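Local coordinates for protein putative poly(3-hydroxybutyrate) depolymerase LpqC (PDB 3D0K) that is a putative poly(3-hydroxybutyrate) depolymerase that probably hydrolyses ester bonds as a serine hydrolase of the alpha/beta-hydrolase type, at residues Arg54-Val59 and Lys82-Ala87; Gln141-Gly146 and Ser282-Gly287; Tyr48-Asp53 and Glu135-Glu140; Trp74-Asp79 and Met276-Ala281. All coordinates share one frame; numbering follows the deposited sequence.

Contact 1: residues Arg54-Val59 and Lys82-Ala87; sequences RPVVVV and KLLIVA
Val57 reaches across to two residues of the neighbouring strand through its backbone: its N donates to Leu84 O at 2.8 Å, and its O accepts from Val86 N at 2.9 Å in a nearly straight bond (171° at the hydrogen). Leu84 N to Pro55 O (3.0 Å) and Val59 N to Val86 O (2.8 Å) extend the parallel pairing at its two ends, the latter donor tilted 27° from the carbonyl plane. On the face bearing Val57, the end of Ile85 swings back toward the partner strand: CG1 lies beside the backbone N (chi1 -54°), and the second bend in the chain lays CD1 against Val57 CB at 3.9 Å. Leu83 CD2 meets Pro55 CB at 3.8 Å. These two strands are neighbours in the central sheet of an alpha/beta-hydrolase-like fold, joined by a right-handed crossover through helices 67-73 and 75-81. On the opposite face Val56 and Leu84 stand side by side, pointing the same way, their CG2 and CD2 methyls 4.2 Å apart. Helix 122-133 packs on that face through Leu128 and Ile131, whereas Trp284 and Phe285 of helix 273-286 pack against Val57.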
loop_
_atom_site.group_PDB
_atom_site.type_symbol
_atom_site.label_atom_id
_atom_site.label_comp_id
_atom_site.label_asym_id
_atom_site.label_seq_id
_atom_site.Cartn_x
_atom_site.Cartn_y
_atom_site.Cartn_z
ATOM N N ARG A 54 16.722 11.458 3.389
ATOM C CA ARG A 54 16.507 10.549 2.261
ATOM C C ARG A 54 15.128 9.920 2.328
ATOM O O ARG A 54 14.525 9.851 3.403
ATOM C CB ARG A 54 17.614 9.472 2.216
ATOM C CG ARG A 54 19.036 10.059 2.198
ATOM C CD ARG A 54 19.623 10.152 0.827
ATOM N NE ARG A 54 18.624 10.145 -0.221
ATOM C CZ ARG A 54 18.880 9.921 -1.508
ATOM N NH1 ARG A 54 17.870 9.919 -2.384
ATOM N NH2 ARG A 54 20.143 9.692 -1.921
ATOM N N PRO A 55 14.609 9.423 1.184
ATOM C CA PRO A 55 13.239 8.893 1.205
ATOM C C PRO A 55 12.960 7.686 2.168
ATOM O O PRO A 55 13.856 6.883 2.493
ATOM C CB PRO A 55 13.036 8.425 -0.249
ATOM C CG PRO A 55 13.964 9.310 -1.051
ATOM C CD PRO A 55 15.198 9.385 -0.166
ATOM N N VAL A 56 11.696 7.565 2.582
ATOM C CA VAL A 56 11.222 6.411 3.350
ATOM C C VAL A 56 10.239 5.720 2.466
ATOM O O VAL A 56 9.402 6.381 1.894
ATOM C CB VAL A 56 10.487 6.862 4.596
ATOM C CG1 VAL A 56 9.848 5.637 5.329
ATOM C CG2 VAL A 56 11.493 7.678 5.468
ATOM N N VAL A 57 10.412 4.420 2.270
ATOM C CA VAL A 57 9.441 3.652 1.486
ATOM C C VAL A 57 8.653 2.722 2.423
ATOM O O VAL A 57 9.220 1.911 3.122
ATOM C CB VAL A 57 10.144 2.848 0.370
ATOM C CG1 VAL A 57 9.048 2.127 -0.446
ATOM C CG2 VAL A 57 11.039 3.823 -0.492
ATOM N N VAL A 58 7.331 2.882 2.466
ATOM C CA VAL A 58 6.472 1.998 3.278
ATOM C C VAL A 58 6.064 0.879 2.285
ATOM O O VAL A 58 5.584 1.173 1.208
ATOM C CB VAL A 58 5.271 2.737 3.825
ATOM C CG1 VAL A 58 4.336 1.804 4.613
ATOM C CG2 VAL A 58 5.730 3.933 4.769
ATOM N N VAL A 59 6.287 -0.375 2.650
ATOM C CA VAL A 59 5.990 -1.501 1.737
ATOM C C VAL A 59 4.932 -2.380 2.370
ATOM O O VAL A 59 5.147 -2.890 3.483
ATOM C CB VAL A 59 7.291 -2.305 1.476
ATOM C CG1 VAL A 59 7.005 -3.553 0.709
ATOM C CG2 VAL A 59 8.325 -1.436 0.760
ATOM N N LYS A 82 19.722 4.729 -1.112
ATOM C CA LYS A 82 19.732 5.151 0.318
ATOM C C LYS A 82 18.289 5.426 0.801
ATOM O O LYS A 82 17.953 6.522 1.196
ATOM C CB LYS A 82 20.653 6.342 0.543
ATOM C CG LYS A 82 22.104 6.130 0.018
ATOM C CD LYS A 82 22.646 4.816 0.514
ATOM C CE LYS A 82 24.089 4.596 0.018
ATOM N NZ LYS A 82 24.337 3.123 -0.029
ATOM N N LEU A 83 17.462 4.401 0.753
ATOM C CA LEU A 83 16.084 4.510 1.177
ATOM C C LEU A 83 15.940 3.795 2.500
ATOM O O LEU A 83 16.488 2.705 2.652
ATOM C CB LEU A 83 15.189 3.745 0.186
ATOM C CG LEU A 83 15.482 4.039 -1.300
ATOM C CD1 LEU A 83 14.718 3.076 -2.195
ATOM C CD2 LEU A 83 15.129 5.505 -1.591
ATOM N N LEU A 84 15.089 4.326 3.391
ATOM C CA LEU A 84 14.720 3.585 4.592
ATOM C C LEU A 84 13.471 2.732 4.283
ATOM O O LEU A 84 12.448 3.253 3.874
ATOM C CB LEU A 84 14.417 4.566 5.711
ATOM C CG LEU A 84 13.981 3.909 7.039
ATOM C CD1 LEU A 84 15.156 3.104 7.647
ATOM C CD2 LEU A 84 13.464 5.031 8.002
ATOM N N ILE A 85 13.574 1.420 4.424
ATOM C CA ILE A 85 12.437 0.539 4.111
ATOM C C ILE A 85 11.671 0.150 5.356
ATOM O O ILE A 85 12.282 -0.324 6.318
ATOM C CB ILE A 85 12.926 -0.771 3.397
ATOM C CG1 ILE A 85 13.776 -0.425 2.157
ATOM C CG2 ILE A 85 11.687 -1.677 3.014
ATOM C CD1 ILE A 85 13.146 0.546 1.117
ATOM N N VAL A 86 10.347 0.377 5.366
ATOM C CA VAL A 86 9.520 0.007 6.509
ATOM C C VAL A 86 8.354 -0.806 5.990
ATOM O O VAL A 86 7.531 -0.285 5.195
ATOM C CB VAL A 86 8.937 1.269 7.211
ATOM C CG1 VAL A 86 7.994 0.890 8.320
ATOM C CG2 VAL A 86 10.091 2.171 7.764
ATOM N N ALA A 87 8.272 -2.051 6.461
ATOM C CA ALA A 87 7.199 -2.948 6.072
ATOM C C ALA A 87 6.301 -3.279 7.287
ATOM O O ALA A 87 6.600 -4.237 8.036
ATOM C CB ALA A 87 7.769 -4.182 5.429
#

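Contact 2: residues Gln141-Gly146 and Ser282-Gly287; sequences QVYLFG and SLWFDG
Strand 142-146 and helix 282-286 run almost antiparallel, at 164°, with their axes 11.4 Å apart; the closest CA pair across them is Tyr143 and Trp284. The gap is filled by aromatic side chains. Tyr143 projects from the strand with CG anti to its carbonyl carbon (chi1 -68°), which turns the phenol toward both helix rings, Phe285 over one of its faces and Trp284 obliquely beside it. Its CD2 atom sits over the centre of the Trp284 indole, 3.5 Å from Trp284 CD2, with the planes inclined at 54° in an oblique pair. Nearer the backbone, Tyr143 CB makes a CH-pi contact with the six-membered ring of the same indole. Phe285 approaches a face of the phenol with its edge, CE1 lying 3.5 Å from Tyr143 CZ. This aromatic cluster joins the central sheet to helix 273-286, the last helix but one of the alpha/beta-hydrolase-like fold, on a strand that leads into a probable nucleophile elbow. The far rim of the indole reaches the strand backbone: Trp284 CH2 is 3.5 Å from Leu144 O, which lies at the ring edge, and 3.8 Å from Phe145 CB. The phenol oxygen is held by a water, 2.7 Å from Tyr143 OH, that donates to Trp284 O, also at 2.7 Å, and thereby ties the tyrosine to the helix backbone. Beyond the two segments, the ring of His167 makes an edge-to-face contact with Tyr143.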
loop_
_atom_site.group_PDB
_atom_site.type_symbol
_atom_site.label_atom_id
_atom_site.label_comp_id
_atom_site.label_asym_id
_atom_site.label_seq_id
_atom_site.Cartn_x
_atom_site.Cartn_y
_atom_site.Cartn_z
ATOM N N GLN A 141 9.664 13.051 2.049
ATOM C CA GLN A 141 9.301 12.256 0.872
ATOM C C GLN A 141 9.051 10.808 1.256
ATOM O O GLN A 141 9.982 10.017 1.377
ATOM C CB GLN A 141 10.352 12.334 -0.257
ATOM C CG GLN A 141 11.244 13.583 -0.293
ATOM C CD GLN A 141 12.691 13.220 -0.700
ATOM O OE1 GLN A 141 12.997 13.094 -1.897
ATOM N NE2 GLN A 141 13.578 13.017 0.306
ATOM N N VAL A 142 7.787 10.455 1.421
ATOM C CA VAL A 142 7.454 9.120 1.801
ATOM C C VAL A 142 6.760 8.485 0.603
ATOM O O VAL A 142 5.859 9.061 0.029
ATOM C CB VAL A 142 6.506 9.103 3.025
ATOM C CG1 VAL A 142 6.060 7.692 3.312
ATOM C CG2 VAL A 142 7.142 9.763 4.257
ATOM N N TYR A 143 7.175 7.276 0.271
ATOM C CA TYR A 143 6.618 6.523 -0.837
ATOM C C TYR A 143 5.859 5.304 -0.285
ATOM O O TYR A 143 6.338 4.645 0.638
ATOM C CB TYR A 143 7.778 6.064 -1.702
ATOM C CG TYR A 143 8.509 7.171 -2.418
ATOM C CD1 TYR A 143 9.439 7.997 -1.735
ATOM C CD2 TYR A 143 8.286 7.393 -3.800
ATOM C CE1 TYR A 143 10.124 8.995 -2.430
ATOM C CE2 TYR A 143 8.975 8.380 -4.515
ATOM C CZ TYR A 143 9.885 9.176 -3.813
ATOM O OH TYR A 143 10.568 10.163 -4.451
ATOM N N LEU A 144 4.623 5.052 -0.749
ATOM C CA LEU A 144 3.837 3.973 -0.201
ATOM C C LEU A 144 3.581 2.972 -1.362
ATOM O O LEU A 144 3.066 3.366 -2.423
ATOM C CB LEU A 144 2.510 4.523 0.303
ATOM C CG LEU A 144 1.476 3.463 0.707
ATOM C CD1 LEU A 144 2.048 2.578 1.865
ATOM C CD2 LEU A 144 0.158 4.145 1.162
ATOM N N PHE A 145 3.994 1.727 -1.161
ATOM C CA PHE A 145 3.844 0.654 -2.169
ATOM C C PHE A 145 3.114 -0.522 -1.546
ATOM O O PHE A 145 3.350 -0.857 -0.379
ATOM C CB PHE A 145 5.215 0.199 -2.626
ATOM C CG PHE A 145 5.191 -1.085 -3.448
ATOM C CD1 PHE A 145 4.916 -1.051 -4.816
ATOM C CD2 PHE A 145 5.425 -2.298 -2.841
ATOM C CE1 PHE A 145 4.930 -2.200 -5.569
ATOM C CE2 PHE A 145 5.423 -3.469 -3.565
ATOM C CZ PHE A 145 5.182 -3.428 -4.952
ATOM N N GLY A 146 2.231 -1.200 -2.300
ATOM C CA GLY A 146 1.600 -2.378 -1.771
ATOM C C GLY A 146 1.416 -3.328 -2.955
ATOM O O GLY A 146 1.144 -2.850 -4.060
ATOM N N SER A 282 12.375 1.160 -9.753
ATOM C CA SER A 282 12.927 1.718 -10.982
ATOM C C SER A 282 12.134 2.952 -11.448
ATOM O O SER A 282 12.708 3.947 -11.852
ATOM C CB SER A 282 12.938 0.652 -12.111
ATOM O OG SER A 282 13.526 1.194 -13.301
ATOM N N LEU A 283 10.809 2.876 -11.398
ATOM C CA LEU A 283 9.985 3.954 -11.867
ATOM C C LEU A 283 10.158 5.187 -10.963
ATOM O O LEU A 283 10.275 6.311 -11.460
ATOM C CB LEU A 283 8.513 3.509 -11.908
ATOM C CG LEU A 283 8.144 2.606 -13.061
ATOM C CD1 LEU A 283 6.794 1.920 -12.703
ATOM C CD2 LEU A 283 8.142 3.402 -14.429
ATOM N N TRP A 284 10.225 4.959 -9.647
ATOM C CA TRP A 284 10.302 6.027 -8.662
ATOM C C TRP A 284 11.693 6.616 -8.557
ATOM O O TRP A 284 11.859 7.826 -8.398
ATOM C CB TRP A 284 9.944 5.473 -7.271
ATOM C CG TRP A 284 8.488 5.381 -6.990
ATOM C CD1 TRP A 284 7.461 6.003 -7.674
ATOM C CD2 TRP A 284 7.891 4.675 -5.913
ATOM N NE1 TRP A 284 6.252 5.694 -7.078
ATOM C CE2 TRP A 284 6.489 4.891 -5.988
ATOM C CE3 TRP A 284 8.406 3.878 -4.857
ATOM C CZ2 TRP A 284 5.596 4.377 -5.023
ATOM C CZ3 TRP A 284 7.489 3.307 -3.941
ATOM C CH2 TRP A 284 6.118 3.579 -4.020
ATOM N N PHE A 285 12.697 5.769 -8.570
ATOM C CA PHE A 285 14.029 6.270 -8.261
ATOM C C PHE A 285 15.005 6.308 -9.401
ATOM O O PHE A 285 15.947 7.073 -9.347
ATOM C CB PHE A 285 14.602 5.557 -7.053
ATOM C CG PHE A 285 13.718 5.673 -5.855
ATOM C CD1 PHE A 285 13.494 6.918 -5.246
ATOM C CD2 PHE A 285 13.032 4.567 -5.391
ATOM C CE1 PHE A 285 12.635 7.039 -4.167
ATOM C CE2 PHE A 285 12.152 4.671 -4.288
ATOM C CZ PHE A 285 11.953 5.910 -3.664
ATOM N N ASP A 286 14.784 5.493 -10.430
ATOM C CA ASP A 286 15.528 5.656 -11.700
ATOM C C ASP A 286 14.766 6.439 -12.769
ATOM O O ASP A 286 15.320 6.740 -13.835
ATOM C CB ASP A 286 15.908 4.300 -12.284
ATOM C CG ASP A 286 16.939 3.587 -11.459
ATOM O OD1 ASP A 286 17.552 4.247 -10.603
ATOM O OD2 ASP A 286 17.178 2.382 -11.703
ATOM N N GLY A 287 13.491 6.710 -12.521
ATOM C CA GLY A 287 12.651 7.452 -13.443
ATOM C C GLY A 287 12.374 6.726 -14.748
ATOM O O GLY A 287 12.212 7.349 -15.783
HETATM O O HOH W 1 11.311 10.122 -7.024
#

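Contact 3: residues Tyr48-Asp53 and Glu135-Glu140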
loop_
_atom_site.group_PDB
_atom_site.type_symbol
_atom_site.label_atom_id
_atom_site.label_comp_id
_atom_site.label_asym_id
_atom_site.label_seq_id
_atom_site.Cartn_x
_atom_site.Cartn_y
_atom_site.Cartn_z
ATOM N N TYR A 48 23.510 1.245 4.797
ATOM C CA TYR A 48 24.610 2.129 5.183
ATOM C C TYR A 48 24.490 3.415 4.373
ATOM O O TYR A 48 24.100 3.393 3.221
ATOM C CB TYR A 48 25.952 1.480 4.925
ATOM C CG TYR A 48 26.170 0.317 5.841
ATOM C CD1 TYR A 48 26.449 0.523 7.189
ATOM C CD2 TYR A 48 26.156 -0.979 5.356
ATOM C CE1 TYR A 48 26.688 -0.539 8.068
ATOM C CE2 TYR A 48 26.389 -2.064 6.228
ATOM C CZ TYR A 48 26.655 -1.820 7.571
ATOM O OH TYR A 48 26.868 -2.865 8.418
ATOM N N GLY A 49 24.722 4.536 5.032
ATOM C CA GLY A 49 24.708 5.785 4.344
ATOM C C GLY A 49 23.345 6.437 4.330
ATOM O O GLY A 49 23.204 7.499 3.723
ATOM N N TYR A 50 22.350 5.815 4.976
ATOM C CA TYR A 50 21.057 6.459 5.168
ATOM C C TYR A 50 21.228 7.714 6.030
ATOM O O TYR A 50 21.859 7.679 7.069
ATOM C CB TYR A 50 20.028 5.507 5.797
ATOM C CG TYR A 50 18.673 6.180 5.788
ATOM C CD1 TYR A 50 18.145 6.737 6.959
ATOM C CD2 TYR A 50 17.991 6.367 4.587
ATOM C CE1 TYR A 50 16.941 7.439 6.937
ATOM C CE2 TYR A 50 16.779 7.081 4.550
ATOM C CZ TYR A 50 16.274 7.606 5.737
ATOM O OH TYR A 50 15.086 8.309 5.715
ATOM N N THR A 51 20.682 8.827 5.583
ATOM C CA THR A 51 20.642 10.052 6.380
ATOM C C THR A 51 19.151 10.490 6.406
ATOM O O THR A 51 18.370 10.077 5.530
ATOM C CB THR A 51 21.593 11.132 5.802
ATOM O OG1 THR A 51 21.173 11.485 4.487
ATOM C CG2 THR A 51 23.001 10.583 5.659
ATOM N N PRO A 52 18.743 11.261 7.432
ATOM C CA PRO A 52 17.299 11.564 7.628
ATOM C C PRO A 52 16.599 12.320 6.499
ATOM O O PRO A 52 15.376 12.329 6.434
ATOM C CB PRO A 52 17.258 12.407 8.914
ATOM C CG PRO A 52 18.573 12.247 9.554
ATOM C CD PRO A 52 19.592 11.841 8.489
ATOM N N ASP A 53 17.343 12.930 5.589
ATOM C CA ASP A 53 16.722 13.641 4.454
ATOM C C ASP A 53 16.312 12.720 3.316
ATOM O O ASP A 53 15.628 13.151 2.372
ATOM C CB ASP A 53 17.722 14.661 3.895
ATOM C CG ASP A 53 19.086 14.048 3.632
ATOM O OD1 ASP A 53 19.793 13.680 4.589
ATOM O OD2 ASP A 53 19.462 13.954 2.461
ATOM N N GLU A 135 13.414 11.194 15.099
ATOM C CA GLU A 135 14.452 11.932 14.332
ATOM C C GLU A 135 15.238 10.953 13.455
ATOM O O GLU A 135 16.415 11.191 13.145
ATOM C CB GLU A 135 15.403 12.763 15.231
ATOM C CG GLU A 135 14.758 13.985 15.927
ATOM C CD GLU A 135 15.778 14.830 16.702
ATOM O OE1 GLU A 135 16.309 14.379 17.764
ATOM O OE2 GLU A 135 16.078 15.955 16.255
ATOM N N ILE A 136 14.599 9.840 13.095
ATOM C CA ILE A 136 15.227 8.847 12.225
ATOM C C ILE A 136 15.146 9.350 10.771
ATOM O O ILE A 136 16.092 9.197 9.979
ATOM C CB ILE A 136 14.572 7.448 12.421
ATOM C CG1 ILE A 136 14.950 6.857 13.796
ATOM C CG2 ILE A 136 14.934 6.496 11.269
ATOM C CD1 ILE A 136 16.465 6.615 14.017
ATOM N N ALA A 137 14.014 9.944 10.416
ATOM C CA ALA A 137 13.829 10.444 9.067
ATOM C C ALA A 137 12.926 11.632 9.121
ATOM O O ALA A 137 12.000 11.666 9.956
ATOM C CB ALA A 137 13.204 9.336 8.166
ATOM N N ASP A 138 13.135 12.621 8.251
ATOM C CA ASP A 138 12.195 13.730 8.326
ATOM C C ASP A 138 10.851 13.483 7.635
ATOM O O ASP A 138 9.913 14.232 7.873
ATOM C CB ASP A 138 12.789 15.091 7.997
ATOM C CG ASP A 138 13.533 15.092 6.735
ATOM O OD1 ASP A 138 14.638 15.730 6.710
ATOM O OD2 ASP A 138 13.007 14.455 5.777
ATOM N N CYS A 139 10.754 12.401 6.856
ATOM C CA CYS A 139 9.479 11.975 6.254
ATOM C C CYS A 139 8.838 13.062 5.366
ATOM O O CYS A 139 7.617 13.190 5.299
ATOM C CB CYS A 139 8.508 11.464 7.325
ATOM S SG CYS A 139 9.105 9.985 8.151
ATOM N N GLU A 140 9.689 13.840 4.699
ATOM C CA GLU A 140 9.276 14.797 3.689
ATOM C C GLU A 140 8.883 14.051 2.438
ATOM O O GLU A 140 7.922 14.414 1.797
ATOM C CB GLU A 140 10.453 15.701 3.306
ATOM C CG GLU A 140 10.081 17.162 3.022
ATOM C CD GLU A 140 9.949 17.965 4.308
ATOM O OE1 GLU A 140 10.062 17.344 5.392
ATOM O OE2 GLU A 140 9.732 19.207 4.242
HETATM O O HOH W 2 13.176 11.406 5.099
#
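Two irregular loops meet where Pro52 lies against Ala137, their CA atoms 3.9 Å apart, and a single direct hydrogen bond joins them, from Asp138 N to Pro52 O (2.9 Å). Both are connections at one end of the central sheet of the alpha/beta-hydrolase-like fold: residues 48-53 lead into strand 56-60, while 135-140 carry the chain from helix 122-133 to strand 142-147. Glu135, with positive phi, closes that helix in a Schellman motif and turns the chain toward the crossing. The bond to Pro52 O is straight at the hydrogen (172°), although its donor is tilted 27° from the carbonyl plane. A water donates to the same oxygen at 2.7 Å and accepts from Cys139 N, so this carbonyl links to two residues of the second loop. Asp138 CG sits between its own backbone N and carbonyl carbon (chi1 51°), which brings the carboxylate back near Pro52 O, with Asp138 OD2 3.3 Å away as a second acceptor and not a bonding partner; Asp138 OD1 comes to 3.7 Å from Asp53 CA. Asp53 itself is turned toward its own loop, where Thr51 OG1 donates to Asp53 OD1. Tyr50 reaches toward the second loop with CG anti to the backbone N and presents its ring edge, with Ile136 O in the ring plane. Its hydroxyl is hydrogen-bonded to Arg54 O, and the Tyr50 side chain also touches Val56 and Leu84 of the sheet. Past the ring, the phenol oxygen Tyr50 OH abuts the methyl Ala137 CB at 3.3 Å.

Contact 4: residues Trp74-Asp79 and Met276-Ala281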
loop_
_atom_site.group_PDB
_atom_site.type_symbol
_atom_site.label_atom_id
_atom_site.label_comp_id
_atom_site.label_asym_id
_atom_site.label_seq_id
_atom_site.Cartn_x
_atom_site.Cartn_y
_atom_site.Cartn_z
ATOM N N TRP A 74 13.163 -5.106 -1.319
ATOM C CA TRP A 74 13.565 -3.712 -1.482
ATOM C C TRP A 74 15.015 -3.376 -1.087
ATOM O O TRP A 74 15.443 -2.233 -1.258
ATOM C CB TRP A 74 12.605 -2.789 -0.728
ATOM C CG TRP A 74 11.289 -2.622 -1.462
ATOM C CD1 TRP A 74 10.220 -3.521 -1.509
ATOM C CD2 TRP A 74 10.952 -1.542 -2.308
ATOM N NE1 TRP A 74 9.199 -3.001 -2.313
ATOM C CE2 TRP A 74 9.637 -1.795 -2.821
ATOM C CE3 TRP A 74 11.608 -0.333 -2.653
ATOM C CZ2 TRP A 74 8.986 -0.891 -3.672
ATOM C CZ3 TRP A 74 10.957 0.563 -3.506
ATOM C CH2 TRP A 74 9.652 0.268 -4.006
ATOM N N ILE A 75 15.750 -4.343 -0.542
ATOM C CA ILE A 75 17.156 -4.105 -0.166
ATOM C C ILE A 75 18.073 -3.546 -1.294
ATOM O O ILE A 75 18.771 -2.535 -1.095
ATOM C CB ILE A 75 17.773 -5.308 0.576
ATOM C CG1 ILE A 75 17.133 -5.420 2.000
ATOM C CG2 ILE A 75 19.329 -5.152 0.692
ATOM C CD1 ILE A 75 17.499 -6.772 2.700
ATOM N N PRO A 76 18.100 -4.192 -2.465
ATOM C CA PRO A 76 19.000 -3.647 -3.483
ATOM C C PRO A 76 18.695 -2.193 -3.873
ATOM O O PRO A 76 19.620 -1.389 -3.987
ATOM C CB PRO A 76 18.812 -4.616 -4.667
ATOM C CG PRO A 76 18.302 -5.904 -3.997
ATOM C CD PRO A 76 17.391 -5.408 -2.941
ATOM N N ALA A 77 17.415 -1.851 -4.030
ATOM C CA ALA A 77 17.030 -0.456 -4.297
ATOM C C ALA A 77 17.414 0.475 -3.105
ATOM O O ALA A 77 17.845 1.615 -3.324
ATOM C CB ALA A 77 15.494 -0.361 -4.636
ATOM N N ALA A 78 17.255 -0.010 -1.859
ATOM C CA ALA A 78 17.575 0.798 -0.658
ATOM C C ALA A 78 19.059 1.048 -0.617
ATOM O O ALA A 78 19.503 2.140 -0.277
ATOM C CB ALA A 78 17.141 0.079 0.635
ATOM N N ASP A 79 19.842 0.034 -0.967
ATOM C CA ASP A 79 21.324 0.200 -0.942
ATOM C C ASP A 79 21.772 1.200 -2.011
ATOM O O ASP A 79 22.691 2.005 -1.775
ATOM C CB ASP A 79 21.986 -1.140 -1.228
ATOM C CG ASP A 79 21.924 -2.077 -0.042
ATOM O OD1 ASP A 79 21.669 -1.615 1.090
ATOM O OD2 ASP A 79 22.130 -3.296 -0.236
HETATM N N MSE A 276 7.563 -6.807 -9.034
HETATM C CA MSE A 276 6.773 -5.593 -9.061
HETATM C C MSE A 276 7.414 -4.542 -8.126
HETATM O O MSE A 276 7.395 -3.341 -8.432
HETATM C CB MSE A 276 5.306 -5.837 -8.685
HETATM C CG MSE A 276 4.565 -6.791 -9.665
HETATM SE SE MSE A 276 4.324 -5.907 -11.462
HETATM C CE MSE A 276 2.812 -4.782 -10.899
ATOM N N SER A 277 8.003 -5.004 -7.022
ATOM C CA SER A 277 8.815 -4.151 -6.149
ATOM C C SER A 277 9.989 -3.490 -6.904
ATOM O O SER A 277 10.219 -2.288 -6.755
ATOM C CB SER A 277 9.353 -4.920 -4.922
ATOM O OG SER A 277 8.298 -5.335 -4.074
ATOM N N GLN A 278 10.742 -4.263 -7.671
ATOM C CA GLN A 278 11.912 -3.735 -8.356
ATOM C C GLN A 278 11.534 -2.812 -9.527
ATOM O O GLN A 278 12.235 -1.838 -9.831
ATOM C CB GLN A 278 12.812 -4.898 -8.798
ATOM C CG GLN A 278 13.244 -5.782 -7.629
ATOM C CD GLN A 278 14.668 -6.266 -7.746
ATOM O OE1 GLN A 278 15.015 -7.036 -8.653
ATOM N NE2 GLN A 278 15.522 -5.822 -6.808
ATOM N N VAL A 279 10.407 -3.106 -10.160
ATOM C CA VAL A 279 9.871 -2.227 -11.199
ATOM C C VAL A 279 9.440 -0.903 -10.608
ATOM O O VAL A 279 9.677 0.132 -11.174
ATOM C CB VAL A 279 8.728 -2.927 -11.934
ATOM C CG1 VAL A 279 7.894 -1.950 -12.768
ATOM C CG2 VAL A 279 9.303 -4.115 -12.753
ATOM N N CYS A 280 8.725 -0.958 -9.486
ATOM C CA CYS A 280 8.283 0.247 -8.782
ATOM C C CYS A 280 9.439 1.160 -8.345
ATOM O O CYS A 280 9.347 2.384 -8.471
ATOM C CB CYS A 280 7.406 -0.139 -7.577
ATOM S SG CYS A 280 6.600 1.351 -6.882
ATOM N N ALA A 281 10.502 0.537 -7.829
ATOM C CA ALA A 281 11.728 1.215 -7.419
ATOM C C ALA A 281 12.371 1.868 -8.616
ATOM O O ALA A 281 12.878 2.983 -8.501
ATOM C CB ALA A 281 12.671 0.246 -6.795
HETATM O O HOH W 3 15.150 -3.704 -4.655
#
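A water bridges the two helices, accepting from Ala77 N at 3.0 Å and from Gln278 NE2 at 3.0 Å. The glutamine starts away from the partner helix, but its chain bends at chi2 (-142°) and brings the amide back across the gap, where Gln278 NE2 also lies 4.0 Å from Pro76 CG. Deeper in the interface the two small residues Ala77 and Ala281 touch methyl to methyl, CB to CB at 3.6 Å. Trp74 has CG anti to its carbonyl carbon (chi1 -76°) and lays its indole against Ser277, Cys280 and Ala281 of the second helix. Ser277 O lies over one face of this ring, offset toward the rim, while Trp74 CZ3 reaches Ala281 CB at 3.7 Å. Helices 75-81 and 273-286 pack next to one another on the same side of the central sheet of this alpha/beta-hydrolase-like fold, and Trp74 fills the space between them and the strands, resting on Val57 and Val59. At the other rim of the indole Trp74 NE1 is 3.1 Å from Ser277 OG, a hydroxyl hydrogen-bonded to Gly273 O one turn earlier. Cys280 CB approaches Trp74 CH2 at 4.2 Å, and Phe145 of strand 142-147 meets the tryptophan in an edge-to-face contact.

In the fold
Contacts 1, 2 and 4 form one continuous body of packing, their centres 9 to 10 Å apart. Strand 56-60 of contact 1 lies between strands 84-89 and 142-147 in the sheet, and so passes its backbone pairing on to contact 2; contacts 2 and 4 share helix 273-286. Contact 3 lies at the loop end, its centre about 9 Å from that of contact 1 and about 18 Å from that of contact 4. Along the chain, contact 1 is nested within the loop closed by contact 3, contact 2 opens after both close, and contact 4 crosses the other three. Early and late parts of the chain thus meet around the strand leading to the probable nucleophile elbow.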